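PDB 1HJS: beta-1,4-galactanase from Thielavia heterothallica, which hydrolyses the beta-1,4-galactosidic linkages of type I arabinogalactans, as a family 53 glycoside hydrolase. Local coordinates for residues L59-K70 with A116-I125. Numbering follows the deposited sequence.
Sequences LDYNIAIAKRAK and AANKLQNAGI
Two neighbouring outer helices of the TIM barrel pack here, Leu-59 and Ile-63 on helix 59-70 meeting Ala-116, Lys-119 and Leu-120 on helix 116-122, with segment axes 10.7 Å apart at closest and N-to-C directions 35° from parallel. Leu-59 sets CD2 against both Ala-116 CA and Lys-119 CD (each 3.8 Å); Lys-119 NZ forms a salt bridge with Asp-115, one turn earlier. Ile-63 straddles the next turn: CG1 meets CD2 of Leu-120 at 3.9 Å, while CG2, anti to the backbone N, presses on CB of Ala-123 at 3.6 Å. There the second helix ends in a Schellman motif, Gly-124 being C-prime at positive phi, with Ile-125 N bonded to Leu-120 O and Gly-124 N to Gln-121 O; Ala-123 N also reaches Leu-120 O, from the face opposite Ile-125 N. Beyond the turn, the end of the Ile-125 side chain reaches Ala-66, CD1 lying 3.7 Å from Ala-66 C, and Lys-67 CG and Lys-70 CD pass this CD1 within 4.2 Å. With an alanine at Ile-125, a gap would probably open over Ala-66 and both lysine stems lose an apolar neighbour. Fully extended, Lys-70 donates a hydrogen bond from NZ to Gly-124 O (2.8 Å), tilted 19° from the carbonyl plane; a water accepts from NZ and donates to Ala-123 O.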
ATOM      1  N   LEU A  59       7.198 -14.666   0.227  1.00 13.15           N
ATOM      2  CA  LEU A  59       7.707 -14.346   1.557  1.00 13.53           C
ATOM      3  C   LEU A  59       9.231 -14.260   1.673  1.00 13.79           C
ATOM      4  O   LEU A  59       9.749 -13.364   2.343  1.00 13.31           O
ATOM      5  CB  LEU A  59       7.153 -15.332   2.593  1.00 14.34           C
ATOM      6  CG  LEU A  59       7.291 -14.889   4.055  1.00 14.79           C
ATOM      7  CD1 LEU A  59       6.649 -13.516   4.255  1.00 14.33           C
ATOM      8  CD2 LEU A  59       6.633 -15.916   4.962  1.00 15.04           C
ATOM      9  N   ASP A  60       9.949 -15.179   1.033  1.00 14.05           N
ATOM     10  CA  ASP A  60      11.411 -15.147   1.097  1.00 14.66           C
ATOM     11  C   ASP A  60      11.945 -13.855   0.497  1.00 14.14           C
ATOM     12  O   ASP A  60      12.863 -13.239   1.033  1.00 13.95           O
ATOM     13  CB  ASP A  60      12.022 -16.332   0.347  1.00 15.80           C
ATOM     14  CG  ASP A  60      11.860 -17.641   1.094  1.00 17.34           C
ATOM     15  OD1 ASP A  60      11.771 -17.608   2.340  1.00 17.35           O
ATOM     16  OD2 ASP A  60      11.839 -18.698   0.433  1.00 18.57           O
ATOM     17  N   TYR A  61      11.369 -13.463  -0.634  1.00 13.58           N
ATOM     18  CA  TYR A  61      11.761 -12.241  -1.326  1.00 12.90           C
ATOM     19  C   TYR A  61      11.568 -11.058  -0.387  1.00 12.56           C
ATOM     20  O   TYR A  61      12.433 -10.192  -0.266  1.00 12.21           O
ATOM     21  CB  TYR A  61      10.897 -12.077  -2.583  1.00 13.08           C
ATOM     22  CG  TYR A  61      11.126 -10.802  -3.367  1.00 12.37           C
ATOM     23  CD1 TYR A  61      10.565  -9.592  -2.959  1.00 11.69           C
ATOM     24  CD2 TYR A  61      11.887 -10.814  -4.537  1.00 12.29           C
ATOM     25  CE1 TYR A  61      10.754  -8.420  -3.705  1.00 11.19           C
ATOM     26  CE2 TYR A  61      12.083  -9.655  -5.284  1.00 11.79           C
ATOM     27  CZ  TYR A  61      11.518  -8.464  -4.867  1.00 11.38           C
ATOM     28  OH  TYR A  61      11.732  -7.319  -5.607  1.00 10.09           O
ATOM     29  N   ASN A  62      10.429 -11.039   0.295  1.00 12.19           N
ATOM     30  CA  ASN A  62      10.105  -9.965   1.222  1.00 11.80           C
ATOM     31  C   ASN A  62      10.955  -9.942   2.485  1.00 12.03           C
ATOM     32  O   ASN A  62      11.273  -8.874   3.005  1.00 11.52           O
ATOM     33  CB  ASN A  62       8.626 -10.037   1.579  1.00 12.03           C
ATOM     34  CG  ASN A  62       7.766  -9.320   0.569  1.00 11.89           C
ATOM     35  OD1 ASN A  62       7.714  -8.091   0.554  1.00 12.85           O
ATOM     36  ND2 ASN A  62       7.104 -10.079  -0.300  1.00 10.97           N
ATOM     37  N   ILE A  63      11.319 -11.114   2.991  1.00 12.60           N
ATOM     38  CA  ILE A  63      12.153 -11.155   4.185  1.00 13.01           C
ATOM     39  C   ILE A  63      13.534 -10.616   3.828  1.00 12.72           C
ATOM     40  O   ILE A  63      14.146  -9.881   4.600  1.00 13.14           O
ATOM     41  CB  ILE A  63      12.259 -12.598   4.746  1.00 13.74           C
ATOM     42  CG1 ILE A  63      10.931 -12.973   5.414  1.00 14.00           C
ATOM     43  CG2 ILE A  63      13.415 -12.698   5.748  1.00 14.06           C
ATOM     44  CD1 ILE A  63      10.836 -14.414   5.860  1.00 14.30           C
ATOM     45  N   ALA A  64      14.014 -10.957   2.638  1.00 13.02           N
ATOM     46  CA  ALA A  64      15.327 -10.488   2.202  1.00 12.51           C
ATOM     47  C   ALA A  64      15.395  -8.959   2.136  1.00 12.72           C
ATOM     48  O   ALA A  64      16.332  -8.354   2.665  1.00 11.97           O
ATOM     49  CB  ALA A  64      15.680 -11.091   0.849  1.00 12.66           C
ATOM     50  N   ILE A  65      14.415  -8.322   1.496  1.00 11.61           N
ATOM     51  CA  ILE A  65      14.464  -6.866   1.413  1.00 11.67           C
ATOM     52  C   ILE A  65      14.055  -6.199   2.721  1.00 11.63           C
ATOM     53  O   ILE A  65      14.496  -5.090   3.013  1.00 11.31           O
ATOM     54  CB  ILE A  65      13.623  -6.314   0.233  1.00 11.46           C
ATOM     55  CG1 ILE A  65      12.149  -6.695   0.380  1.00 12.13           C
ATOM     56  CG2 ILE A  65      14.173  -6.858  -1.080  1.00 11.37           C
ATOM     57  CD1 ILE A  65      11.269  -6.084  -0.709  1.00 11.69           C
ATOM     58  N   ALA A  66      13.233  -6.876   3.519  1.00 11.76           N
ATOM     59  CA  ALA A  66      12.830  -6.318   4.811  1.00 12.08           C
ATOM     60  C   ALA A  66      14.067  -6.190   5.706  1.00 12.79           C
ATOM     61  O   ALA A  66      14.204  -5.221   6.451  1.00 12.45           O
ATOM     62  CB  ALA A  66      11.788  -7.205   5.479  1.00 11.74           C
ATOM     63  N   LYS A  67      14.961  -7.177   5.637  1.00 13.43           N
ATOM     64  CA  LYS A  67      16.192  -7.140   6.425  1.00 13.99           C
ATOM     65  C   LYS A  67      17.023  -5.937   5.991  1.00 14.03           C
ATOM     66  O   LYS A  67      17.627  -5.264   6.817  1.00 14.01           O
ATOM     67  CB  LYS A  67      16.999  -8.428   6.230  1.00 15.15           C
ATOM     68  CG  LYS A  67      16.441  -9.638   6.950  1.00 16.76           C
ATOM     69  CD  LYS A  67      17.215 -10.875   6.551  1.00 18.90           C
ATOM     70  CE  LYS A  67      16.748 -12.094   7.316  1.00 20.84           C
ATOM     71  NZ  LYS A  67      17.452 -13.334   6.856  1.00 22.77           N
ATOM     72  N   ARG A  68      17.041  -5.668   4.689  1.00 13.66           N
ATOM     73  CA  ARG A  68      17.802  -4.544   4.156  1.00 13.73           C
ATOM     74  C   ARG A  68      17.192  -3.232   4.623  1.00 13.33           C
ATOM     75  O   ARG A  68      17.910  -2.291   4.969  1.00 12.30           O
ATOM     76  CB  ARG A  68      17.831  -4.595   2.623  1.00 13.33           C
ATOM     77  CG  ARG A  68      18.799  -5.633   2.067  1.00 13.56           C
ATOM     78  CD  ARG A  68      18.649  -5.786   0.556  1.00 13.62           C
ATOM     79  NE  ARG A  68      18.804  -4.519  -0.152  1.00 13.49           N
ATOM     80  CZ  ARG A  68      18.708  -4.384  -1.470  1.00 13.78           C
ATOM     81  NH1 ARG A  68      18.454  -5.443  -2.237  1.00 12.15           N
ATOM     82  NH2 ARG A  68      18.861  -3.189  -2.026  1.00 12.92           N
ATOM     83  N   ALA A  69      15.862  -3.173   4.639  1.00 13.42           N
ATOM     84  CA  ALA A  69      15.168  -1.968   5.078  1.00 13.61           C
ATOM     85  C   ALA A  69      15.499  -1.718   6.545  1.00 13.77           C
ATOM     86  O   ALA A  69      15.817  -0.593   6.944  1.00 13.35           O
ATOM     87  CB  ALA A  69      13.649  -2.130   4.896  1.00 13.87           C
ATOM     88  N   LYS A  70      15.407  -2.779   7.341  1.00 13.56           N
ATOM     89  CA  LYS A  70      15.706  -2.706   8.766  1.00 14.22           C
ATOM     90  C   LYS A  70      17.127  -2.175   9.000  1.00 14.36           C
ATOM     91  O   LYS A  70      17.347  -1.338   9.878  1.00 14.90           O
ATOM     92  CB  LYS A  70      15.558  -4.100   9.392  1.00 13.91           C
ATOM     93  CG  LYS A  70      15.890  -4.175  10.878  1.00 14.81           C
ATOM     94  CD  LYS A  70      15.747  -5.604  11.386  1.00 15.05           C
ATOM     95  CE  LYS A  70      16.089  -5.709  12.865  1.00 16.03           C
ATOM     96  NZ  LYS A  70      16.055  -7.122  13.328  1.00 15.02           N
ATOM     97  N   ALA A 116       3.167 -16.869   8.170  1.00 14.19           N
ATOM     98  CA  ALA A 116       3.959 -15.778   7.615  1.00 13.93           C
ATOM     99  C   ALA A 116       4.449 -14.848   8.723  1.00 13.44           C
ATOM    100  O   ALA A 116       5.612 -14.456   8.741  1.00 12.89           O
ATOM    101  CB  ALA A 116       3.132 -14.995   6.600  1.00 14.04           C
ATOM    102  N   ALA A 117       3.553 -14.498   9.643  1.00 13.89           N
ATOM    103  CA  ALA A 117       3.901 -13.614  10.753  1.00 14.22           C
ATOM    104  C   ALA A 117       5.019 -14.209  11.604  1.00 14.35           C
ATOM    105  O   ALA A 117       5.952 -13.504  11.991  1.00 13.54           O
ATOM    106  CB  ALA A 117       2.672 -13.345  11.621  1.00 13.91           C
ATOM    107  N   ASN A 118       4.918 -15.501  11.901  1.00 14.85           N
ATOM    108  CA  ASN A 118       5.941 -16.165  12.706  1.00 15.88           C
ATOM    109  C   ASN A 118       7.278 -16.209  11.975  1.00 16.02           C
ATOM    110  O   ASN A 118       8.333 -16.042  12.586  1.00 16.28           O
ATOM    111  CB  ASN A 118       5.507 -17.589  13.073  1.00 16.58           C
ATOM    112  CG  ASN A 118       4.369 -17.612  14.074  1.00 16.95           C
ATOM    113  OD1 ASN A 118       4.212 -16.687  14.871  1.00 18.28           O
ATOM    114  ND2 ASN A 118       3.581 -18.680  14.053  1.00 17.54           N
ATOM    115  N   LYS A 119       7.235 -16.435  10.665  1.00 16.05           N
ATOM    116  CA  LYS A 119       8.466 -16.487   9.882  1.00 15.96           C
ATOM    117  C   LYS A 119       9.124 -15.118   9.844  1.00 15.16           C
ATOM    118  O   LYS A 119      10.348 -15.010   9.850  1.00 14.36           O
ATOM    119  CB  LYS A 119       8.182 -16.994   8.467  1.00 16.88           C
ATOM    120  CG  LYS A 119       7.853 -18.479   8.431  1.00 18.74           C
ATOM    121  CD  LYS A 119       7.523 -18.967   7.030  1.00 20.40           C
ATOM    122  CE  LYS A 119       7.217 -20.464   7.035  1.00 21.22           C
ATOM    123  NZ  LYS A 119       6.679 -20.924   5.725  1.00 21.40           N
ATOM    124  N   LEU A 120       8.309 -14.069   9.812  1.00 14.71           N
ATOM    125  CA  LEU A 120       8.844 -12.712   9.812  1.00 14.52           C
ATOM    126  C   LEU A 120       9.518 -12.471  11.164  1.00 14.98           C
ATOM    127  O   LEU A 120      10.648 -11.979  11.231  1.00 14.91           O
ATOM    128  CB  LEU A 120       7.718 -11.698   9.595  1.00 13.99           C
ATOM    129  CG  LEU A 120       7.216 -11.604   8.150  1.00 14.08           C
ATOM    130  CD1 LEU A 120       5.888 -10.857   8.094  1.00 14.07           C
ATOM    131  CD2 LEU A 120       8.269 -10.898   7.304  1.00 14.18           C
ATOM    132  N   GLN A 121       8.818 -12.830  12.236  1.00 14.83           N
ATOM    133  CA  GLN A 121       9.347 -12.674  13.586  1.00 15.69           C
ATOM    134  C   GLN A 121      10.679 -13.415  13.720  1.00 15.81           C
ATOM    135  O   GLN A 121      11.652 -12.872  14.250  1.00 15.20           O
ATOM    136  CB  GLN A 121       8.337 -13.224  14.602  1.00 16.51           C
ATOM    137  CG  GLN A 121       8.840 -13.327  16.043  1.00 17.86           C
ATOM    138  CD  GLN A 121       9.281 -11.999  16.627  1.00 18.36           C
ATOM    139  OE1 GLN A 121       8.745 -10.944  16.284  1.00 18.22           O
ATOM    140  NE2 GLN A 121      10.255 -12.050  17.532  1.00 18.82           N
ATOM    141  N   ASN A 122      10.717 -14.652  13.231  1.00 15.59           N
ATOM    142  CA  ASN A 122      11.925 -15.468  13.312  1.00 16.68           C
ATOM    143  C   ASN A 122      13.094 -14.904  12.518  1.00 16.80           C
ATOM    144  O   ASN A 122      14.250 -15.254  12.768  1.00 16.39           O
ATOM    145  CB  ASN A 122      11.630 -16.898  12.855  1.00 17.62           C
ATOM    146  CG  ASN A 122      10.688 -17.623  13.795  1.00 18.90           C
ATOM    147  OD1 ASN A 122      10.517 -17.221  14.946  1.00 20.20           O
ATOM    148  ND2 ASN A 122      10.086 -18.704  13.316  1.00 20.26           N
ATOM    149  N   ALA A 123      12.787 -14.035  11.561  1.00 16.60           N
ATOM    150  CA  ALA A 123      13.813 -13.404  10.742  1.00 16.67           C
ATOM    151  C   ALA A 123      14.169 -12.037  11.324  1.00 16.44           C
ATOM    152  O   ALA A 123      14.940 -11.284  10.730  1.00 16.22           O
ATOM    153  CB  ALA A 123      13.322 -13.253   9.309  1.00 16.86           C
ATOM    154  N   GLY A 124      13.600 -11.725  12.487  1.00 15.93           N
ATOM    155  CA  GLY A 124      13.873 -10.453  13.134  1.00 15.74           C
ATOM    156  C   GLY A 124      13.130  -9.281  12.517  1.00 15.33           C
ATOM    157  O   GLY A 124      13.510  -8.121  12.703  1.00 15.18           O
ATOM    158  N   ILE A 125      12.063  -9.580  11.782  1.00 14.45           N
ATOM    159  CA  ILE A 125      11.276  -8.535  11.138  1.00 14.03           C
ATOM    160  C   ILE A 125       9.919  -8.346  11.812  1.00 13.83           C
ATOM    161  O   ILE A 125       9.074  -9.238  11.779  1.00 13.58           O
ATOM    162  CB  ILE A 125      11.030  -8.860   9.641  1.00 13.71           C
ATOM    163  CG1 ILE A 125      12.367  -9.052   8.915  1.00 13.63           C
ATOM    164  CG2 ILE A 125      10.215  -7.747   8.989  1.00 13.80           C
ATOM    165  CD1 ILE A 125      13.277  -7.840   8.958  1.00 13.91           C
TER
HETATM  166  O   HOH W   1      16.742  -9.309  11.433  1.00 26.03           O